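Local coordinates for protein alanine dehydrogenase/pyridine nucleotide transhydrogenase (Mycobacterium smegmatis str. MC2 155, PDB 3P2Y) that probably transfers hydride between NADH and NADP as the alpha-1 subunit of a proton-translocating transhydrogenase, and belongs to the alanine dehydrogenase family, at residues 26-31 / 88-93; 35-40 / 338-343; 56-61 / 80-85. All blocks are in the same frame, centred on the assembly; numbering follows the deposited sequence.

From the N terminus the chain enters through strand 24-27. Contact 1 joins the end of this strand to 88-93 and closes a loop of 56 residues. Contact 3, between 56-61 and 80-85, is nested inside that loop and closes a shorter one on the neighbouring strand 54-57. Contact 2 ties 35-40, the loop before helix 42-50, to helix 336-354 almost 300 residues later. It encloses contact 3 and crosses contact 1. Contacts 1 and 3 work within the parallel beta-sheet of the N-terminal domain, whereas contact 2 fastens that part to the late helix. Y343 OH meets K90 O between contacts 2 and 1, and V27 N meets V56 O between contacts 1 and 3.

Contact 1: residues 26-31 / 88-93; sequences GVPRES and VVKVNP
The carboxylate of E30 reaches across to three residues of 88-93. Its OE2 accepts from the backbone N of V91 at 2.9 Å, and its OE1 accepts from the backbone N of N92 at 3.0 Å. Both amides come in from above the carboxylate plane, 48° out of it at OE1 and 59° at OE2. Two nearly straight bonds, one to each oxygen, thus limit the rotation of the group. The E30 chain bends at chi2 (-64°), which turns the carboxylate back toward these amides. The K90 side chain crosses E30 obliquely. Its NZ forms a salt bridge with E30 OE1 at 3.0 Å and a weak hydrogen bond to OE2. The lysine chain bends twice near its tip, and NZ also donates to N92 O at 2.7 Å. Water 1 accepts from K90 NZ, bonds to R29 O and accepts from S31 N. K90 O is taken by the hydroxyl of Y343.

Nearer the start of both segments, the strands run parallel. V89 N donates to G26 O at 3.0 Å. The P28 ring lies across the K90 side chain at about a right angle, with CG 3.7 Å from K90 CB. V27 CG2 touches V89 CG2 at 3.9 Å.

Between these segments the sheet pairing is a single bridge, G26 with V88; beyond it the E30 side chain takes over. Both carboxylate oxygens are taken by main-chain N-H groups, and K90 NZ is shared between E30, N92 O and a water. The buried acid and lysine thus fix each other and the chain leaving strand 87-89.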
# COMPACT_ATOMS: atom_id res chain seq x y z
N GLY A 26 29.39 -16.72 -7.98
CA GLY A 26 29.54 -15.28 -7.60
C GLY A 26 28.20 -14.56 -7.68
O GLY A 26 27.44 -14.78 -8.62
N VAL A 27 27.90 -13.76 -6.66
CA VAL A 27 26.65 -13.01 -6.60
C VAL A 27 27.00 -11.53 -6.52
O VAL A 27 27.48 -11.07 -5.48
CB VAL A 27 25.82 -13.38 -5.32
CG1 VAL A 27 24.49 -12.60 -5.33
CG2 VAL A 27 25.52 -14.87 -5.28
N PRO A 28 26.75 -10.75 -7.59
CA PRO A 28 27.02 -9.31 -7.53
C PRO A 28 25.88 -8.47 -6.91
O PRO A 28 24.72 -8.92 -6.82
CB PRO A 28 27.18 -8.91 -9.01
CG PRO A 28 26.48 -9.96 -9.79
CD PRO A 28 26.30 -11.20 -8.92
N ARG A 29 26.25 -7.27 -6.47
CA ARG A 29 25.27 -6.24 -6.15
C ARG A 29 24.65 -5.75 -7.46
O ARG A 29 25.36 -5.53 -8.45
CB ARG A 29 25.96 -5.08 -5.43
CG ARG A 29 24.99 -3.98 -5.08
CD ARG A 29 25.72 -2.83 -4.39
NE ARG A 29 24.87 -1.63 -4.38
CZ ARG A 29 24.81 -0.71 -5.37
NH1 ARG A 29 24.01 0.35 -5.25
NH2 ARG A 29 25.53 -0.83 -6.49
N GLU A 30 23.32 -5.63 -7.48
CA GLU A 30 22.64 -5.07 -8.64
C GLU A 30 22.89 -3.57 -8.75
O GLU A 30 22.64 -2.86 -7.79
CB GLU A 30 21.14 -5.36 -8.54
CG GLU A 30 20.87 -6.86 -8.70
CD GLU A 30 21.25 -7.39 -10.08
OE1 GLU A 30 20.87 -6.76 -11.09
OE2 GLU A 30 21.95 -8.41 -10.15
N SER A 31 23.34 -3.12 -9.92
CA SER A 31 23.74 -1.71 -10.13
C SER A 31 22.63 -0.83 -10.70
O SER A 31 22.76 0.39 -10.67
CB SER A 31 24.96 -1.65 -11.06
OG SER A 31 24.71 -2.30 -12.30
N VAL A 88 28.42 -16.89 -12.53
CA VAL A 88 27.94 -15.62 -11.93
C VAL A 88 26.44 -15.64 -12.08
O VAL A 88 25.92 -15.89 -13.18
CB VAL A 88 28.53 -14.40 -12.67
CG1 VAL A 88 27.90 -13.07 -12.17
CG2 VAL A 88 30.08 -14.38 -12.49
N VAL A 89 25.72 -15.40 -10.98
CA VAL A 89 24.26 -15.37 -11.01
C VAL A 89 23.82 -13.98 -10.62
O VAL A 89 24.29 -13.45 -9.62
CB VAL A 89 23.60 -16.44 -10.08
CG1 VAL A 89 23.98 -17.87 -10.54
CG2 VAL A 89 23.96 -16.25 -8.60
N LYS A 90 22.98 -13.37 -11.44
CA LYS A 90 22.56 -11.98 -11.11
C LYS A 90 21.12 -11.81 -11.53
O LYS A 90 20.54 -12.73 -12.09
CB LYS A 90 23.50 -10.96 -11.80
CG LYS A 90 23.24 -10.72 -13.31
CD LYS A 90 24.33 -9.75 -13.93
CE LYS A 90 24.43 -8.40 -13.16
NZ LYS A 90 23.09 -7.71 -12.86
N VAL A 91 20.55 -10.63 -11.28
CA VAL A 91 19.16 -10.37 -11.62
C VAL A 91 19.07 -9.70 -13.00
O VAL A 91 18.62 -10.33 -13.96
CB VAL A 91 18.46 -9.48 -10.54
CG1 VAL A 91 16.93 -9.28 -10.89
CG2 VAL A 91 18.60 -10.11 -9.16
N ASN A 92 19.46 -8.42 -13.09
CA ASN A 92 19.30 -7.66 -14.34
C ASN A 92 20.42 -7.91 -15.36
O ASN A 92 21.49 -8.39 -14.99
CB ASN A 92 19.22 -6.16 -14.05
CG ASN A 92 18.00 -5.81 -13.22
OD1 ASN A 92 18.07 -5.10 -12.19
ND2 ASN A 92 16.87 -6.30 -13.66
N PRO A 93 20.16 -7.61 -16.65
CA PRO A 93 21.22 -7.81 -17.66
C PRO A 93 22.49 -7.08 -17.24
O PRO A 93 22.40 -5.96 -16.70
CB PRO A 93 20.63 -7.18 -18.92
CG PRO A 93 19.11 -7.44 -18.79
CD PRO A 93 18.85 -7.26 -17.26
O HOH W 1 24.75 -5.69 -11.29

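Contact 2: residues 35-40 / 338-343; sequences ERRVAL and HASELY
The S340 hydroxyl stands beside its own backbone N, anti to the carbonyl carbon (chi1 -57°), and this aims OG at the loop 35-40. There it accepts from V38 N at 3.0 Å in a nearly straight bond. S340 OG is also hydrogen-bonded to P336 O, one turn back, so the hydroxyl is held by the loop on one hand and by its own helix on the other.

R37 lays its aliphatic part along the helix, with CD 3.8 Å from A339 CB. A bend at chi3 (-67°) then carries the guanidinium back to E35. The grip is side-on. R37 NE donates to E35 OE2 at 2.8 Å, and R37 NH2 donates to E35 OE1 at 2.9 Å. E35 OE2 also takes R37 N through its anti lone pair, which ties the loop to itself.

Y343 presents a ring edge to A39. Its CE1 is 4.0 Å from A39 CB, and A39 O lies near the ring plane at the CD1 edge. This carbonyl is buried and has no hydrogen-bond partner in the model.

Q152 of helix 148-167 binds both R37 NH1 and A339 O, while V38 and L40 rest on V27 of strand 24-27. At H338 the helix reaches the second subunit, where F171 N of that subunit bonds to its ND1. The loop thus lies between the N-terminal sheet and helix 336-354, close to the subunit interface.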
# COMPACT_ATOMS: atom_id res chain seq x y z
N GLU A 35 16.89 -0.76 -8.22
CA GLU A 35 16.84 -2.21 -8.02
C GLU A 35 17.19 -2.52 -6.57
O GLU A 35 18.16 -1.95 -6.03
CB GLU A 35 17.83 -2.94 -8.94
CG GLU A 35 17.73 -4.48 -8.81
CD GLU A 35 16.30 -4.98 -9.09
OE1 GLU A 35 15.89 -4.94 -10.27
OE2 GLU A 35 15.56 -5.36 -8.16
N ARG A 36 16.40 -3.39 -5.94
CA ARG A 36 16.69 -3.84 -4.57
C ARG A 36 16.85 -5.35 -4.45
O ARG A 36 17.22 -5.82 -3.37
CB ARG A 36 15.57 -3.40 -3.60
CG ARG A 36 15.49 -1.86 -3.48
CD ARG A 36 14.27 -1.43 -2.64
NE ARG A 36 14.35 -1.97 -1.27
CZ ARG A 36 13.32 -2.09 -0.43
NH1 ARG A 36 12.10 -1.70 -0.78
NH2 ARG A 36 13.53 -2.59 0.78
N ARG A 37 16.58 -6.11 -5.51
CA ARG A 37 16.71 -7.56 -5.44
C ARG A 37 18.19 -7.93 -5.51
O ARG A 37 19.06 -7.12 -5.91
CB ARG A 37 15.94 -8.25 -6.59
CG ARG A 37 14.40 -8.07 -6.48
CD ARG A 37 13.68 -8.53 -7.75
NE ARG A 37 14.02 -7.65 -8.86
CZ ARG A 37 13.68 -7.87 -10.13
NH1 ARG A 37 12.98 -8.97 -10.44
NH2 ARG A 37 14.06 -7.01 -11.08
N VAL A 38 18.44 -9.18 -5.12
CA VAL A 38 19.78 -9.81 -5.18
C VAL A 38 19.56 -11.25 -5.64
O VAL A 38 18.56 -11.87 -5.30
CB VAL A 38 20.46 -9.75 -3.74
CG1 VAL A 38 19.62 -10.48 -2.68
CG2 VAL A 38 21.89 -10.33 -3.80
N ALA A 39 20.48 -11.80 -6.45
CA ALA A 39 20.16 -13.08 -7.13
C ALA A 39 20.09 -14.28 -6.19
O ALA A 39 19.33 -15.18 -6.45
CB ALA A 39 21.15 -13.37 -8.28
N LEU A 40 20.89 -14.28 -5.12
CA LEU A 40 20.75 -15.31 -4.09
C LEU A 40 20.55 -14.64 -2.74
O LEU A 40 21.19 -13.63 -2.45
CB LEU A 40 22.00 -16.21 -4.02
CG LEU A 40 22.39 -17.00 -5.27
CD1 LEU A 40 23.63 -17.85 -4.92
CD2 LEU A 40 21.21 -17.90 -5.77
N HIS A 338 11.27 -11.46 -0.52
CA HIS A 338 10.60 -12.62 -1.16
C HIS A 338 10.75 -12.66 -2.68
O HIS A 338 10.86 -13.74 -3.23
CB HIS A 338 9.13 -12.77 -0.74
CG HIS A 338 8.96 -13.45 0.59
ND1 HIS A 338 7.80 -13.33 1.33
CD2 HIS A 338 9.78 -14.26 1.30
CE1 HIS A 338 7.91 -14.03 2.44
NE2 HIS A 338 9.10 -14.61 2.45
N ALA A 339 10.82 -11.50 -3.35
CA ALA A 339 11.12 -11.53 -4.80
C ALA A 339 12.48 -12.21 -5.01
O ALA A 339 12.62 -13.09 -5.88
CB ALA A 339 11.10 -10.10 -5.40
N SER A 340 13.48 -11.84 -4.20
CA SER A 340 14.82 -12.44 -4.39
C SER A 340 14.87 -13.89 -4.00
O SER A 340 15.62 -14.65 -4.60
CB SER A 340 15.90 -11.70 -3.60
OG SER A 340 15.92 -10.34 -3.98
N GLU A 341 14.14 -14.27 -2.95
CA GLU A 341 14.18 -15.68 -2.51
C GLU A 341 13.59 -16.59 -3.57
O GLU A 341 14.17 -17.62 -3.87
CB GLU A 341 13.45 -15.85 -1.19
CG GLU A 341 13.45 -17.29 -0.66
CD GLU A 341 12.65 -17.41 0.64
OE1 GLU A 341 12.82 -16.54 1.51
OE2 GLU A 341 11.86 -18.37 0.79
N LEU A 342 12.44 -16.21 -4.12
CA LEU A 342 11.82 -17.02 -5.17
C LEU A 342 12.72 -17.10 -6.41
O LEU A 342 12.90 -18.19 -6.97
CB LEU A 342 10.45 -16.45 -5.53
CG LEU A 342 9.45 -16.54 -4.36
CD1 LEU A 342 8.18 -15.81 -4.77
CD2 LEU A 342 9.15 -17.98 -3.96
N TYR A 343 13.26 -15.94 -6.81
CA TYR A 343 14.20 -15.83 -7.93
C TYR A 343 15.43 -16.70 -7.69
O TYR A 343 15.91 -17.40 -8.60
CB TYR A 343 14.63 -14.37 -8.15
CG TYR A 343 15.54 -14.21 -9.35
CD1 TYR A 343 16.92 -14.05 -9.18
CD2 TYR A 343 15.02 -14.21 -10.66
CE1 TYR A 343 17.78 -13.91 -10.31
CE2 TYR A 343 15.86 -14.09 -11.77
CZ TYR A 343 17.23 -13.93 -11.58
OH TYR A 343 18.06 -13.76 -12.64

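Contact 3: residues 56-61 / 80-85; sequences VVESAA and GDPWPA
G80 N donates to V57 O at 3.0 Å, in the one direct hydrogen bond between 56-61 and 80-85. Next to it, E58 CA makes a CA-H...O contact with G80 O at 3.3 Å. Water 3 accepts from S59 N and gives a weak bond to the same G80 O.

V56 packs on the backbone of 80-82. Its CG2, anti to the backbone N, lies 3.6 Å from G80 C. Its CG1 touches P82 CA and D81 O.

E58 extends over P82, crossing it at a slant, with CB 3.9 Å from P82 CG. The carboxylate is shared out. OE1 accepts from R29 N, and OE2 accepts from water 2 at 2.7 Å. That water accepts in turn from W83 NE1 at 3.0 Å and lies in the plane of the indole, at its edge. P82 CG lies over one face of the indole, offset toward the rim. The W83 side chain also reaches P28.

Two turns shape the backbones. E58 to A61 is a type II beta turn, and P82 to A85 is a type I turn. D81 OD1 accepts from W83 N at 3.2 Å, which makes an Asx turn. Strand 54-57 thus passes into a turn beside the loop that links strand 78-79 to strand 87-89. This is an edge of the parallel alpha/beta sheet, where the order 78-79, 54-57, 24-27, 87-89 is that of a Rossmann-like fold.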
# COMPACT_ATOMS: atom_id res chain seq x y z
N VAL A 56 30.83 -16.58 -3.39
CA VAL A 56 31.37 -15.25 -3.11
C VAL A 56 30.28 -14.22 -3.39
O VAL A 56 29.70 -14.20 -4.48
CB VAL A 56 32.68 -14.95 -3.88
CG1 VAL A 56 32.51 -15.14 -5.39
CG2 VAL A 56 33.17 -13.53 -3.55
N VAL A 57 30.01 -13.38 -2.41
CA VAL A 57 28.94 -12.36 -2.52
C VAL A 57 29.60 -11.00 -2.44
O VAL A 57 30.43 -10.76 -1.57
CB VAL A 57 27.91 -12.52 -1.39
CG1 VAL A 57 26.77 -11.50 -1.54
CG2 VAL A 57 27.33 -13.97 -1.42
N GLU A 58 29.24 -10.11 -3.36
CA GLU A 58 29.81 -8.76 -3.33
C GLU A 58 29.31 -8.06 -2.07
O GLU A 58 28.16 -8.25 -1.65
CB GLU A 58 29.36 -7.97 -4.56
CG GLU A 58 30.04 -6.59 -4.69
CD GLU A 58 29.81 -5.93 -6.02
OE1 GLU A 58 28.98 -6.39 -6.82
OE2 GLU A 58 30.52 -4.93 -6.29
N SER A 59 30.18 -7.27 -1.45
CA SER A 59 29.72 -6.49 -0.29
C SER A 59 28.48 -5.65 -0.62
O SER A 59 28.39 -5.02 -1.69
CB SER A 59 30.86 -5.60 0.26
OG SER A 59 30.41 -4.95 1.47
N ALA A 60 27.54 -5.64 0.32
CA ALA A 60 26.25 -4.92 0.22
C ALA A 60 25.34 -5.40 -0.93
O ALA A 60 24.36 -4.72 -1.29
CB ALA A 60 26.44 -3.37 0.15
N ALA A 61 25.61 -6.58 -1.49
CA ALA A 61 24.70 -7.10 -2.55
C ALA A 61 23.28 -7.26 -2.01
O ALA A 61 22.31 -7.05 -2.76
CB ALA A 61 25.18 -8.44 -3.10
N GLY A 80 33.42 -10.65 -1.35
CA GLY A 80 34.54 -10.32 -2.24
C GLY A 80 34.09 -10.07 -3.66
O GLY A 80 32.91 -9.82 -3.89
N ASP A 81 35.02 -10.15 -4.60
CA ASP A 81 34.71 -9.83 -6.00
C ASP A 81 33.94 -11.01 -6.64
O ASP A 81 34.46 -12.11 -6.73
CB ASP A 81 36.03 -9.54 -6.73
CG ASP A 81 35.85 -9.11 -8.18
OD1 ASP A 81 34.71 -8.98 -8.66
OD2 ASP A 81 36.89 -8.91 -8.84
N PRO A 82 32.70 -10.76 -7.09
CA PRO A 82 31.90 -11.85 -7.60
C PRO A 82 32.17 -12.13 -9.08
O PRO A 82 31.86 -13.24 -9.54
CB PRO A 82 30.47 -11.33 -7.40
CG PRO A 82 30.58 -9.87 -7.68
CD PRO A 82 31.94 -9.49 -7.05
N TRP A 83 32.75 -11.17 -9.82
CA TRP A 83 32.77 -11.25 -11.28
C TRP A 83 33.62 -12.35 -11.90
O TRP A 83 33.24 -12.89 -12.95
CB TRP A 83 33.11 -9.89 -11.91
CG TRP A 83 32.11 -8.85 -11.51
CD1 TRP A 83 32.29 -7.83 -10.61
CD2 TRP A 83 30.77 -8.74 -11.98
NE1 TRP A 83 31.13 -7.10 -10.49
CE2 TRP A 83 30.19 -7.63 -11.31
CE3 TRP A 83 30.00 -9.48 -12.89
CZ2 TRP A 83 28.86 -7.24 -11.53
CZ3 TRP A 83 28.68 -9.08 -13.12
CH2 TRP A 83 28.13 -7.97 -12.44
N PRO A 84 34.76 -12.70 -11.26
CA PRO A 84 35.56 -13.74 -11.93
C PRO A 84 35.19 -15.19 -11.58
O PRO A 84 35.96 -16.14 -11.89
CB PRO A 84 36.99 -13.41 -11.51
CG PRO A 84 36.89 -12.70 -10.21
CD PRO A 84 35.51 -12.02 -10.18
N ALA A 85 34.02 -15.38 -10.97
CA ALA A 85 33.56 -16.72 -10.56
C ALA A 85 33.35 -17.64 -11.76
O ALA A 85 33.16 -17.18 -12.90
CB ALA A 85 32.23 -16.60 -9.74
O HOH W 2 31.47 -4.63 -8.75
O HOH W 3 32.95 -6.87 -2.26